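Long-range contacts in 3-oxoacyl-(Acyl-carrier protein) synthase (Burkholderia xenovorans, PDB 4EFI), which probably catalyses the condensation of acyl groups with malonyl-acyl-carrier protein, the 3-oxoacyl synthase reaction of fatty-acid assembly: residues P103-V108 and A121-L126; D156-M161 and N300-S305; G201-I206 and A218-M223; V207-F212 and S227-F232. All coordinates share one frame; numbering follows the deposited sequence.

Overall arrangement
Interaction 2 is the buried contact, near the centre of the chain, and it joins parts 139 residues apart through one serine-carboxylate bond. Interaction 1, partly buried, ties a helix start to an outer strand of the six-stranded sheet through a carboxylate and two backbone N-H groups; it brushes interaction 2 where Leu126 meets Cys303. Interactions 3 and 4 lie farther out and hold the same element, the long loop between strands 205-206 and 232-233. Charged side chains dominate interaction 3, whereas interaction 4, at the surface, relies on prolines, backbone carbonyls and a water. Met161 O links interaction 2 to interaction 4 through a probable hydrogen bond to Leu231 N.

Interaction 1. Residues P103-V108 and A121-L126; sequences PATAFV and ALDINL
With CG of Asp123 set anti to its carbonyl carbon (chi1 -87°), the carboxylate leaves strand 120-124 and reaches across to the start of helix 105-112, where it faces the backbone N-H groups of Thr105 and Ala106 and the methyl of Ala104. Each oxygen takes one N-H: Thr105 N gives to Asp123 OD2 at 2.8 Å, and Ala106 N gives to Asp123 OD1 at 2.7 Å. Both donors arrive on the syn side of the carboxylate, 26° out of its plane for Thr105 and 17° for Ala106, and the two bonds together fix how the group is rotated. The negative charge sits at the N-terminal end of the helix, where it would be expected to be stabilised by the helix dipole. Small methyls close in around it: Ala104 CB lies 3.3 Å from Asp123 CG, and Ala106 CB 3.2 Å from Asp123 OD1.

The contact belongs to a beta-alpha-beta unit of the thiolase fold, strand 90-94, helix 105-112 and strand 120-124, the two strands running parallel and side by side. Toward the beginning of the strand, Ala106 CB packs on Ala121 CB at 3.9 Å, which seats the first turn of the helix on the strand. Phe107 comes round from the flank, and Ala121 CB lies over one face of its ring, 4.1 Å from the centroid, in a CH-pi contact shifted toward the rim. Thr105 turns its hydroxyl to Asn99 N instead, while its side chain rests on Phe93 and that of Ala106 on Leu91, both of strand 90-94.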
loop_
_atom_site.group_PDB
_atom_site.type_symbol
_atom_site.label_atom_id
_atom_site.label_comp_id
_atom_site.label_asym_id
_atom_site.label_seq_id
_atom_site.Cartn_x
_atom_site.Cartn_y
_atom_site.Cartn_z
ATOM N N PRO A 103 -3.694 -20.030 11.249
ATOM C CA PRO A 103 -3.179 -20.059 9.895
ATOM C C PRO A 103 -3.134 -18.691 9.244
ATOM O O PRO A 103 -3.705 -17.723 9.742
ATOM C CB PRO A 103 -4.225 -20.890 9.164
ATOM C CG PRO A 103 -5.527 -20.573 9.874
ATOM C CD PRO A 103 -5.124 -20.402 11.304
ATOM N N ALA A 104 -2.457 -18.623 8.111
ATOM C CA ALA A 104 -2.410 -17.418 7.312
ATOM C C ALA A 104 -3.801 -16.969 6.852
ATOM O O ALA A 104 -4.678 -17.781 6.537
ATOM C CB ALA A 104 -1.521 -17.649 6.112
ATOM N N THR A 105 -3.979 -15.668 6.755
ATOM C CA THR A 105 -5.262 -15.088 6.376
ATOM C C THR A 105 -5.601 -15.382 4.908
ATOM O O THR A 105 -6.781 -15.405 4.521
ATOM C CB THR A 105 -5.263 -13.580 6.720
ATOM O OG1 THR A 105 -5.141 -13.429 8.139
ATOM C CG2 THR A 105 -6.549 -12.890 6.297
ATOM N N ALA A 106 -4.587 -15.648 4.083
ATOM C CA ALA A 106 -4.874 -16.045 2.708
ATOM C C ALA A 106 -5.745 -17.291 2.664
ATOM O O ALA A 106 -6.555 -17.433 1.762
ATOM C CB ALA A 106 -3.585 -16.255 1.943
ATOM N N PHE A 107 -5.606 -18.190 3.632
ATOM C CA PHE A 107 -6.450 -19.395 3.663
ATOM C C PHE A 107 -7.886 -19.052 4.014
ATOM O O PHE A 107 -8.828 -19.632 3.453
ATOM C CB PHE A 107 -5.892 -20.432 4.646
ATOM C CG PHE A 107 -4.598 -21.012 4.198
ATOM C CD1 PHE A 107 -4.576 -21.955 3.181
ATOM C CD2 PHE A 107 -3.410 -20.598 4.756
ATOM C CE1 PHE A 107 -3.399 -22.455 2.715
ATOM C CE2 PHE A 107 -2.220 -21.102 4.289
ATOM C CZ PHE A 107 -2.226 -22.041 3.258
ATOM N N VAL A 108 -8.066 -18.084 4.898
ATOM C CA VAL A 108 -9.400 -17.622 5.247
ATOM C C VAL A 108 -10.054 -16.994 4.012
ATOM O O VAL A 108 -11.238 -17.224 3.723
ATOM C CB VAL A 108 -9.338 -16.571 6.357
ATOM C CG1 VAL A 108 -10.726 -16.016 6.645
ATOM C CG2 VAL A 108 -8.706 -17.159 7.594
ATOM N N ALA A 121 -2.119 -19.901 -1.887
ATOM C CA ALA A 121 -2.521 -19.010 -0.806
ATOM C C ALA A 121 -1.279 -18.583 -0.022
ATOM O O ALA A 121 -0.697 -19.370 0.716
ATOM C CB ALA A 121 -3.527 -19.720 0.091
ATOM N N LEU A 122 -0.872 -17.331 -0.179
ATOM C CA LEU A 122 0.381 -16.864 0.420
ATOM C C LEU A 122 0.164 -15.570 1.181
ATOM O O LEU A 122 -0.250 -14.578 0.565
ATOM C CB LEU A 122 1.405 -16.614 -0.693
ATOM C CG LEU A 122 1.823 -17.873 -1.460
ATOM C CD1 LEU A 122 2.701 -17.492 -2.653
ATOM C CD2 LEU A 122 2.575 -18.850 -0.546
ATOM N N ASP A 123 0.447 -15.547 2.477
ATOM C CA ASP A 123 0.520 -14.302 3.250
ATOM C C ASP A 123 1.965 -13.817 3.192
ATOM O O ASP A 123 2.878 -14.549 3.603
ATOM C CB ASP A 123 0.203 -14.526 4.758
ATOM C CG ASP A 123 -1.286 -14.462 5.140
ATOM O OD1 ASP A 123 -2.131 -14.654 4.272
ATOM O OD2 ASP A 123 -1.577 -14.295 6.366
ATOM N N ILE A 124 2.171 -12.567 2.805
ATOM C CA ILE A 124 3.492 -11.932 2.769
ATOM C C ILE A 124 3.483 -10.663 3.623
ATOM O O ILE A 124 2.583 -9.820 3.494
ATOM C CB ILE A 124 3.866 -11.564 1.341
ATOM C CG1 ILE A 124 3.866 -12.818 0.490
ATOM C CG2 ILE A 124 5.208 -10.834 1.319
ATOM C CD1 ILE A 124 4.268 -12.553 -0.982
ATOM N N ASN A 125 4.431 -10.561 4.549
ATOM C CA ASN A 125 4.518 -9.401 5.442
ATOM C C ASN A 125 5.360 -8.269 4.884
ATOM O O ASN A 125 6.577 -8.261 5.011
ATOM C CB ASN A 125 5.058 -9.813 6.811
ATOM C CG ASN A 125 5.077 -8.668 7.815
ATOM O OD1 ASN A 125 4.632 -7.545 7.524
ATOM N ND2 ASN A 125 5.547 -8.948 9.011
ATOM N N LEU A 126 4.684 -7.332 4.249
ATOM C CA LEU A 126 5.303 -6.102 3.774
ATOM C C LEU A 126 4.399 -4.954 4.132
ATOM O O LEU A 126 3.177 -5.117 4.268
ATOM C CB LEU A 126 5.473 -6.131 2.259
ATOM C CG LEU A 126 6.552 -7.059 1.733
ATOM C CD1 LEU A 126 6.364 -7.230 0.228
ATOM C CD2 LEU A 126 7.946 -6.533 2.067
#

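Interaction 2. Residues D156-M161 and N300-S305; sequences DTISKM and NTSCAS
Two loops meet deep in the thiolase-type fold: one leaves the end of strand 149-156, the other lies between helices 295-298 and 305-313 and has the Asn-Thr-Ser sequence of the loop that carries the active-site asparagine in KAS III relatives. The bond between them runs from Ser302 OG to Asp156 OD2, 2.8 Å long, with the serine as donor. The hydroxyl comes in on the anti side of the carboxylate, 17° out of its plane. Ser302 holds OG anti to its backbone N (chi1 -175°), which extends the hydroxyl away from its own loop and toward the aspartate.

Asp156 is buried, and its other oxygen, OD1, is well supplied by Ser95 OG, Thr97 OG1 and the backbone N of Gln96. With Ser302 on OD2, both ends of the carboxylate are engaged and its rotation is fixed. Ser302 OG also hydrogen-bonds to an unidentified ligand, probably from the crystallisation liquor. Apolar cover comes from Ile158, whose CG1 branch packs against Ser302 CB at 3.7 Å, and the aspartate's own CB lies 4.0 Å from Ser302 CB.

The serine is itself positioned by Asn300, whose side chain touches His270 and gives its amide nitrogen to Ala272 O. The carboxamide oxygen reaches forward along its own chain to close an Asx turn: Ser302 N donates to Asn300 OD1 at 2.9 Å, nearly in line with the C=O bond.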
loop_
_atom_site.group_PDB
_atom_site.type_symbol
_atom_site.label_atom_id
_atom_site.label_comp_id
_atom_site.label_asym_id
_atom_site.label_seq_id
_atom_site.Cartn_x
_atom_site.Cartn_y
_atom_site.Cartn_z
ATOM N N ASP A 156 -4.486 -3.208 5.373
ATOM C CA ASP A 156 -3.960 -3.089 6.727
ATOM C C ASP A 156 -4.974 -2.373 7.595
ATOM O O ASP A 156 -5.780 -1.561 7.096
ATOM C CB ASP A 156 -2.658 -2.274 6.748
ATOM C CG ASP A 156 -1.423 -3.103 7.048
ATOM O OD1 ASP A 156 -1.489 -4.174 7.681
ATOM O OD2 ASP A 156 -0.342 -2.644 6.632
ATOM N N THR A 157 -4.911 -2.638 8.891
ATOM C CA THR A 157 -5.621 -1.819 9.875
ATOM C C THR A 157 -4.577 -1.331 10.890
ATOM O O THR A 157 -4.550 -1.750 12.040
ATOM C CB THR A 157 -6.761 -2.562 10.593
ATOM O OG1 THR A 157 -6.238 -3.692 11.289
ATOM C CG2 THR A 157 -7.815 -3.047 9.609
ATOM N N ILE A 158 -3.698 -0.432 10.459
ATOM C CA ILE A 158 -2.634 0.050 11.333
ATOM C C ILE A 158 -3.205 0.786 12.535
ATOM O O ILE A 158 -2.536 0.909 13.569
ATOM C CB ILE A 158 -1.629 0.973 10.600
ATOM C CG1 ILE A 158 -0.902 0.184 9.518
ATOM C CG2 ILE A 158 -0.645 1.650 11.574
ATOM C CD1 ILE A 158 -0.163 -1.040 10.004
ATOM N N SER A 159 -4.437 1.275 12.450
ATOM C CA SER A 159 -5.035 1.940 13.609
ATOM C C SER A 159 -4.994 1.046 14.860
ATOM O O SER A 159 -4.911 1.563 15.984
ATOM C CB SER A 159 -6.478 2.367 13.325
ATOM O OG SER A 159 -7.290 1.232 13.246
ATOM N N LYS A 160 -4.987 -0.271 14.674
ATOM C CA LYS A 160 -5.028 -1.208 15.785
ATOM C C LYS A 160 -3.679 -1.340 16.511
ATOM O O LYS A 160 -3.585 -2.008 17.537
ATOM C CB LYS A 160 -5.472 -2.581 15.276
ATOM C CG LYS A 160 -6.905 -2.666 14.755
ATOM C CD LYS A 160 -7.231 -4.123 14.387
ATOM C CE LYS A 160 -8.405 -4.258 13.446
ATOM N NZ LYS A 160 -9.689 -4.103 14.165
ATOM N N MET A 161 -2.642 -0.760 15.917
ATOM C CA MET A 161 -1.287 -0.792 16.498
ATOM C C MET A 161 -0.765 0.571 16.944
ATOM O O MET A 161 0.425 0.713 17.240
ATOM C CB MET A 161 -0.310 -1.404 15.505
ATOM C CG MET A 161 -0.524 -2.905 15.343
ATOM S SD MET A 161 0.815 -3.734 14.492
ATOM C CE MET A 161 0.891 -2.629 13.119
ATOM N N ASN A 300 -2.782 7.991 6.064
ATOM C CA ASN A 300 -1.800 7.042 5.551
ATOM C C ASN A 300 -2.350 5.644 5.810
ATOM O O ASN A 300 -2.541 5.273 6.963
ATOM C CB ASN A 300 -0.495 7.299 6.312
ATOM C CG ASN A 300 0.602 6.307 6.038
ATOM O OD1 ASN A 300 0.376 5.158 5.651
ATOM N ND2 ASN A 300 1.834 6.749 6.293
ATOM N N THR A 301 -2.620 4.882 4.747
ATOM C CA THR A 301 -3.222 3.550 4.872
ATOM C C THR A 301 -2.219 2.450 4.589
ATOM O O THR A 301 -2.580 1.338 4.208
ATOM C CB THR A 301 -4.451 3.384 3.963
ATOM O OG1 THR A 301 -4.094 3.623 2.592
ATOM C CG2 THR A 301 -5.570 4.337 4.405
ATOM N N SER A 302 -0.951 2.749 4.838
ATOM C CA SER A 302 0.086 1.707 4.809
ATOM C C SER A 302 0.054 0.970 3.478
ATOM O O SER A 302 0.143 1.588 2.423
ATOM C CB SER A 302 -0.162 0.726 5.953
ATOM O OG SER A 302 0.887 -0.244 6.031
ATOM N N CYS A 303 0.199 -0.343 3.424
ATOM C CA CYS A 303 0.309 -1.026 2.133
ATOM C C CYS A 303 -0.867 -0.790 1.178
ATOM O O CYS A 303 -0.714 -0.969 -0.022
ATOM C CB CYS A 303 0.506 -2.539 2.302
ATOM S SG CYS A 303 -0.803 -3.355 3.211
ATOM N N ALA A 304 -2.025 -0.408 1.711
ATOM C CA ALA A 304 -3.183 -0.118 0.860
ATOM C C ALA A 304 -3.102 1.217 0.134
ATOM O O ALA A 304 -3.957 1.504 -0.714
ATOM C CB ALA A 304 -4.449 -0.157 1.668
ATOM N N SER A 305 -2.111 2.041 0.453
ATOM C CA SER A 305 -2.183 3.434 0.052
ATOM C C SER A 305 -2.177 3.615 -1.472
ATOM O O SER A 305 -2.916 4.445 -1.988
ATOM C CB SER A 305 -1.070 4.234 0.718
ATOM O OG SER A 305 0.181 3.862 0.175
#

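Interaction 3. Residues G201-I206 and A218-M223; sequences GARNLI and AADERM
A salt-bridge network of Arg203, Asp220 and Arg222 ties the excursion between strands 205-206 and 232-233 back to the turn that leads into the first of them. Arg222 grips Asp220 side-on: NE meets Asp220 OD1 at 3.0 Å and NH2 meets Asp220 OD2 at 2.8 Å, both on syn lone pairs and nearly in the guanidinium plane. Asp220 OD1 accepts from the backbone N of Arg222 as well, closing an Asx turn.

Held flat in this way, the Arg222 guanidinium carries that of Arg203 on one face, centres 3.9 Å apart and planes 11° from parallel. A bend at chi3 (-59°) turns the Arg203 guanidinium over that of Arg222. The like charges are presumably offset by Asp234, which pairs with Arg222 NH1, and by Asp220, whose OD2 lies 3.5 Å from Arg203 NH2 but well out of the Arg203 guanidinium plane, a salt bridge of charges with no N-H aimed at the oxygen. Water 1 joins Arg203 NH2 to Asp220 OD1.

Arg222 also reaches the 3-10 turn at 201-204: Arg222 NH2 donates to Arg203 O at 2.9 Å from above the carbonyl plane, and Arg222 NH1 to Asn204 OD1 at 3.0 Å, in the amide's carbonyl plane. Tyr334 takes the nitrogen of that amide and Tyr215 gives its hydroxyl to Asp220 OD2. Arg222 lies against Phe232 of strand 232-233, and Asn204 rests on Glu237 of helix 235-257.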
loop_
_atom_site.group_PDB
_atom_site.type_symbol
_atom_site.label_atom_id
_atom_site.label_comp_id
_atom_site.label_asym_id
_atom_site.label_seq_id
_atom_site.Cartn_x
_atom_site.Cartn_y
_atom_site.Cartn_z
ATOM N N GLY A 201 17.580 -0.443 8.711
ATOM C CA GLY A 201 16.498 0.436 9.131
ATOM C C GLY A 201 15.405 -0.186 9.988
ATOM O O GLY A 201 14.433 0.497 10.340
ATOM N N ALA A 202 15.528 -1.463 10.318
ATOM C CA ALA A 202 14.491 -2.141 11.089
ATOM C C ALA A 202 14.114 -1.364 12.347
ATOM O O ALA A 202 12.927 -1.184 12.631
ATOM C CB ALA A 202 14.955 -3.557 11.451
ATOM N N ARG A 203 15.107 -0.919 13.106
ATOM C CA ARG A 203 14.868 -0.258 14.392
ATOM C C ARG A 203 14.232 1.130 14.266
ATOM O O ARG A 203 13.888 1.733 15.277
ATOM C CB ARG A 203 16.176 -0.157 15.191
ATOM C CG ARG A 203 17.135 0.874 14.647
ATOM C CD ARG A 203 18.521 0.784 15.302
ATOM N NE ARG A 203 18.502 0.954 16.756
ATOM C CZ ARG A 203 18.664 2.111 17.390
ATOM N NH1 ARG A 203 18.846 3.236 16.715
ATOM N NH2 ARG A 203 18.647 2.147 18.715
ATOM N N ASN A 204 14.064 1.634 13.043
ATOM C CA ASN A 204 13.484 2.964 12.845
ATOM C C ASN A 204 11.983 2.949 12.539
ATOM O O ASN A 204 11.338 3.993 12.536
ATOM C CB ASN A 204 14.252 3.715 11.754
ATOM C CG ASN A 204 15.669 3.969 12.154
ATOM O OD1 ASN A 204 15.960 4.150 13.335
ATOM N ND2 ASN A 204 16.578 3.967 11.184
ATOM N N LEU A 205 11.434 1.767 12.306
ATOM C CA LEU A 205 10.007 1.617 12.030
ATOM C C LEU A 205 9.673 0.187 12.409
ATOM O O LEU A 205 9.967 -0.774 11.674
ATOM C CB LEU A 205 9.701 1.899 10.553
ATOM C CG LEU A 205 8.446 2.725 10.276
ATOM C CD1 LEU A 205 8.323 3.082 8.781
ATOM C CD2 LEU A 205 7.219 1.982 10.783
ATOM N N ILE A 206 9.089 0.037 13.601
ATOM C CA ILE A 206 9.051 -1.253 14.260
ATOM C C ILE A 206 7.941 -1.288 15.314
ATOM O O ILE A 206 7.641 -0.279 15.927
ATOM C CB ILE A 206 10.450 -1.581 14.897
ATOM C CG1 ILE A 206 10.463 -2.977 15.530
ATOM C CG2 ILE A 206 10.851 -0.538 15.912
ATOM C CD1 ILE A 206 11.871 -3.521 15.714
ATOM N N ALA A 218 13.769 -1.005 26.413
ATOM C CA ALA A 218 14.280 -0.349 27.615
ATOM C C ALA A 218 15.678 0.216 27.380
ATOM O O ALA A 218 16.080 1.193 28.016
ATOM C CB ALA A 218 14.298 -1.321 28.784
ATOM N N ALA A 219 16.426 -0.416 26.489
ATOM C CA ALA A 219 17.802 -0.017 26.210
ATOM C C ALA A 219 17.891 1.057 25.130
ATOM O O ALA A 219 18.977 1.543 24.809
ATOM C CB ALA A 219 18.619 -1.234 25.791
ATOM N N ASP A 220 16.748 1.400 24.545
ATOM C CA ASP A 220 16.674 2.368 23.454
ATOM C C ASP A 220 16.081 3.676 23.978
ATOM O O ASP A 220 14.875 3.768 24.211
ATOM C CB ASP A 220 15.791 1.785 22.348
ATOM C CG ASP A 220 15.779 2.619 21.077
ATOM O OD1 ASP A 220 16.070 3.841 21.150
ATOM O OD2 ASP A 220 15.432 2.046 20.019
ATOM N N GLU A 221 16.924 4.684 24.173
ATOM C CA GLU A 221 16.492 5.963 24.736
ATOM C C GLU A 221 15.328 6.593 23.985
ATOM O O GLU A 221 14.514 7.293 24.578
ATOM C CB GLU A 221 17.674 6.949 24.785
ATOM N N ARG A 222 15.218 6.327 22.686
ATOM C CA ARG A 222 14.186 6.959 21.880
ATOM C C ARG A 222 12.812 6.464 22.275
ATOM O O ARG A 222 11.805 7.092 21.930
ATOM C CB ARG A 222 14.390 6.670 20.392
ATOM C CG ARG A 222 15.762 7.001 19.847
ATOM C CD ARG A 222 15.881 6.491 18.417
ATOM N NE ARG A 222 15.743 5.039 18.380
ATOM C CZ ARG A 222 15.490 4.330 17.285
ATOM N NH1 ARG A 222 15.346 4.935 16.112
ATOM N NH2 ARG A 222 15.382 3.009 17.347
ATOM N N MET A 223 12.762 5.327 22.972
ATOM C CA MET A 223 11.487 4.684 23.299
ATOM C C MET A 223 11.001 4.945 24.738
ATOM O O MET A 223 10.024 4.333 25.176
ATOM C CB MET A 223 11.576 3.177 23.011
ATOM C CG MET A 223 11.906 2.873 21.569
ATOM S SD MET A 223 11.799 1.123 21.209
ATOM C CE MET A 223 12.187 1.161 19.464
HETATM O O HOH W 1 18.726 4.420 20.630
#

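Interaction 4. Residues V207-F212 and S227-F232; sequences VPSGGF and SPECLF
A type I beta turn, Ser227 to Cys230, packs against Val207, Pro208 and Ser209 where the two ends of the long loop between strands 205-206 and 232-233 run side by side. Ser209 N donates to Pro228 O at 2.8 Å, reaching it 40° above the carbonyl plane. Pro208 has no N-H to offer the same oxygen and lays its ring beside it, CD 3.2 Å from Pro228 O; the two prolines also touch, CB to CB, at 4.2 Å.

Val207 straddles the returning chain. Its CG1, anti to the backbone N (chi1 175°), rests 3.6 Å from Glu229 O, while CG2 packs over Leu231 CA and CD1. Ser209 turns OG toward the Pro228 ring, 3.7 Å from its CB. Glu229 starts away from this surface, but a bend at chi2 (73°) swings its carboxylate back until OE2 sits 3.5 Å from Ser209 CB. Farther along, Gly210 O accepts a hydrogen bond from Arg101 NH1, and Leu231 packs on Phe173.

Two backbone oxygens, Ser209 O and Glu229 O, share water 2, which donates to them at 2.7 and 3.0 Å.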
loop_
_atom_site.group_PDB
_atom_site.type_symbol
_atom_site.label_atom_id
_atom_site.label_comp_id
_atom_site.label_asym_id
_atom_site.label_seq_id
_atom_site.Cartn_x
_atom_site.Cartn_y
_atom_site.Cartn_z
ATOM N N VAL A 207 7.350 -2.473 15.486
ATOM C CA VAL A 207 6.531 -2.755 16.674
ATOM C C VAL A 207 7.415 -3.617 17.609
ATOM O O VAL A 207 7.695 -4.778 17.309
ATOM C CB VAL A 207 5.232 -3.494 16.300
ATOM C CG1 VAL A 207 4.457 -3.878 17.538
ATOM C CG2 VAL A 207 4.378 -2.615 15.401
ATOM N N PRO A 208 7.916 -3.054 18.702
ATOM C CA PRO A 208 8.917 -3.783 19.492
ATOM C C PRO A 208 8.450 -5.133 20.036
ATOM O O PRO A 208 9.227 -6.104 19.991
ATOM C CB PRO A 208 9.233 -2.805 20.623
ATOM C CG PRO A 208 9.084 -1.465 19.958
ATOM C CD PRO A 208 7.832 -1.643 19.130
ATOM N N SER A 209 7.231 -5.189 20.568
ATOM C CA SER A 209 6.714 -6.373 21.254
ATOM C C SER A 209 5.445 -6.836 20.570
ATOM O O SER A 209 4.631 -6.018 20.102
ATOM C CB SER A 209 6.407 -6.067 22.714
ATOM O OG SER A 209 7.603 -5.950 23.470
ATOM N N GLY A 210 5.250 -8.154 20.530
ATOM C CA GLY A 210 4.072 -8.709 19.889
ATOM C C GLY A 210 4.407 -9.886 19.012
ATOM O O GLY A 210 3.507 -10.626 18.616
ATOM N N GLY A 211 5.679 -10.024 18.649
ATOM C CA GLY A 211 6.178 -11.211 17.962
ATOM C C GLY A 211 6.986 -12.082 18.902
ATOM O O GLY A 211 6.788 -12.059 20.103
ATOM N N PHE A 212 7.922 -12.860 18.364
ATOM C CA PHE A 212 8.593 -13.878 19.151
ATOM C C PHE A 212 10.002 -13.496 19.577
ATOM O O PHE A 212 10.684 -14.284 20.214
ATOM C CB PHE A 212 8.496 -15.232 18.418
ATOM C CG PHE A 212 7.090 -15.758 18.385
ATOM C CD1 PHE A 212 6.216 -15.431 17.383
ATOM C CD2 PHE A 212 6.625 -16.525 19.435
ATOM C CE1 PHE A 212 4.917 -15.871 17.397
ATOM C CE2 PHE A 212 5.315 -16.978 19.459
ATOM C CZ PHE A 212 4.468 -16.649 18.431
ATOM N N SER A 227 4.824 2.774 24.397
ATOM C CA SER A 227 4.279 1.444 24.645
ATOM C C SER A 227 4.909 0.452 23.672
ATOM O O SER A 227 4.819 0.634 22.469
ATOM C CB SER A 227 2.759 1.440 24.492
ATOM O OG SER A 227 2.266 0.109 24.453
ATOM N N PRO A 228 5.565 -0.600 24.193
ATOM C CA PRO A 228 6.288 -1.504 23.289
ATOM C C PRO A 228 5.407 -2.330 22.346
ATOM O O PRO A 228 5.882 -2.836 21.351
ATOM C CB PRO A 228 7.089 -2.401 24.254
ATOM C CG PRO A 228 6.342 -2.351 25.509
ATOM C CD PRO A 228 5.817 -0.938 25.603
ATOM N N GLU A 229 4.117 -2.466 22.674
ATOM C CA GLU A 229 3.205 -3.210 21.819
ATOM C C GLU A 229 2.663 -2.368 20.676
ATOM O O GLU A 229 1.903 -2.854 19.864
ATOM C CB GLU A 229 2.046 -3.792 22.626
ATOM C CG GLU A 229 2.436 -4.963 23.531
ATOM C CD GLU A 229 3.233 -4.540 24.758
ATOM O OE1 GLU A 229 2.980 -3.443 25.301
ATOM O OE2 GLU A 229 4.116 -5.318 25.183
ATOM N N CYS A 230 3.076 -1.112 20.601
ATOM C CA CYS A 230 2.591 -0.214 19.554
ATOM C C CYS A 230 3.677 0.183 18.562
ATOM O O CYS A 230 4.879 -0.000 18.795
ATOM C CB CYS A 230 2.000 1.041 20.193
ATOM S SG CYS A 230 0.613 0.710 21.337
ATOM N N LEU A 231 3.248 0.738 17.450
ATOM C CA LEU A 231 4.141 1.162 16.401
ATOM C C LEU A 231 5.035 2.295 16.859
ATOM O O LEU A 231 4.566 3.295 17.395
ATOM C CB LEU A 231 3.309 1.617 15.199
ATOM C CG LEU A 231 4.080 2.103 13.981
ATOM C CD1 LEU A 231 4.862 0.977 13.364
ATOM C CD2 LEU A 231 3.110 2.716 12.949
ATOM N N PHE A 232 6.330 2.109 16.610
ATOM C CA PHE A 232 7.353 3.130 16.804
ATOM C C PHE A 232 7.891 3.592 15.457
ATOM O O PHE A 232 8.198 2.789 14.597
ATOM C CB PHE A 232 8.510 2.572 17.646
ATOM C CG PHE A 232 9.688 3.502 17.727
ATOM C CD1 PHE A 232 9.720 4.510 18.683
ATOM C CD2 PHE A 232 10.745 3.397 16.831
ATOM C CE1 PHE A 232 10.766 5.373 18.755
ATOM C CE2 PHE A 232 11.805 4.270 16.901
ATOM C CZ PHE A 232 11.819 5.259 17.866
HETATM O O HOH W 2 2.047 -5.775 19.466
#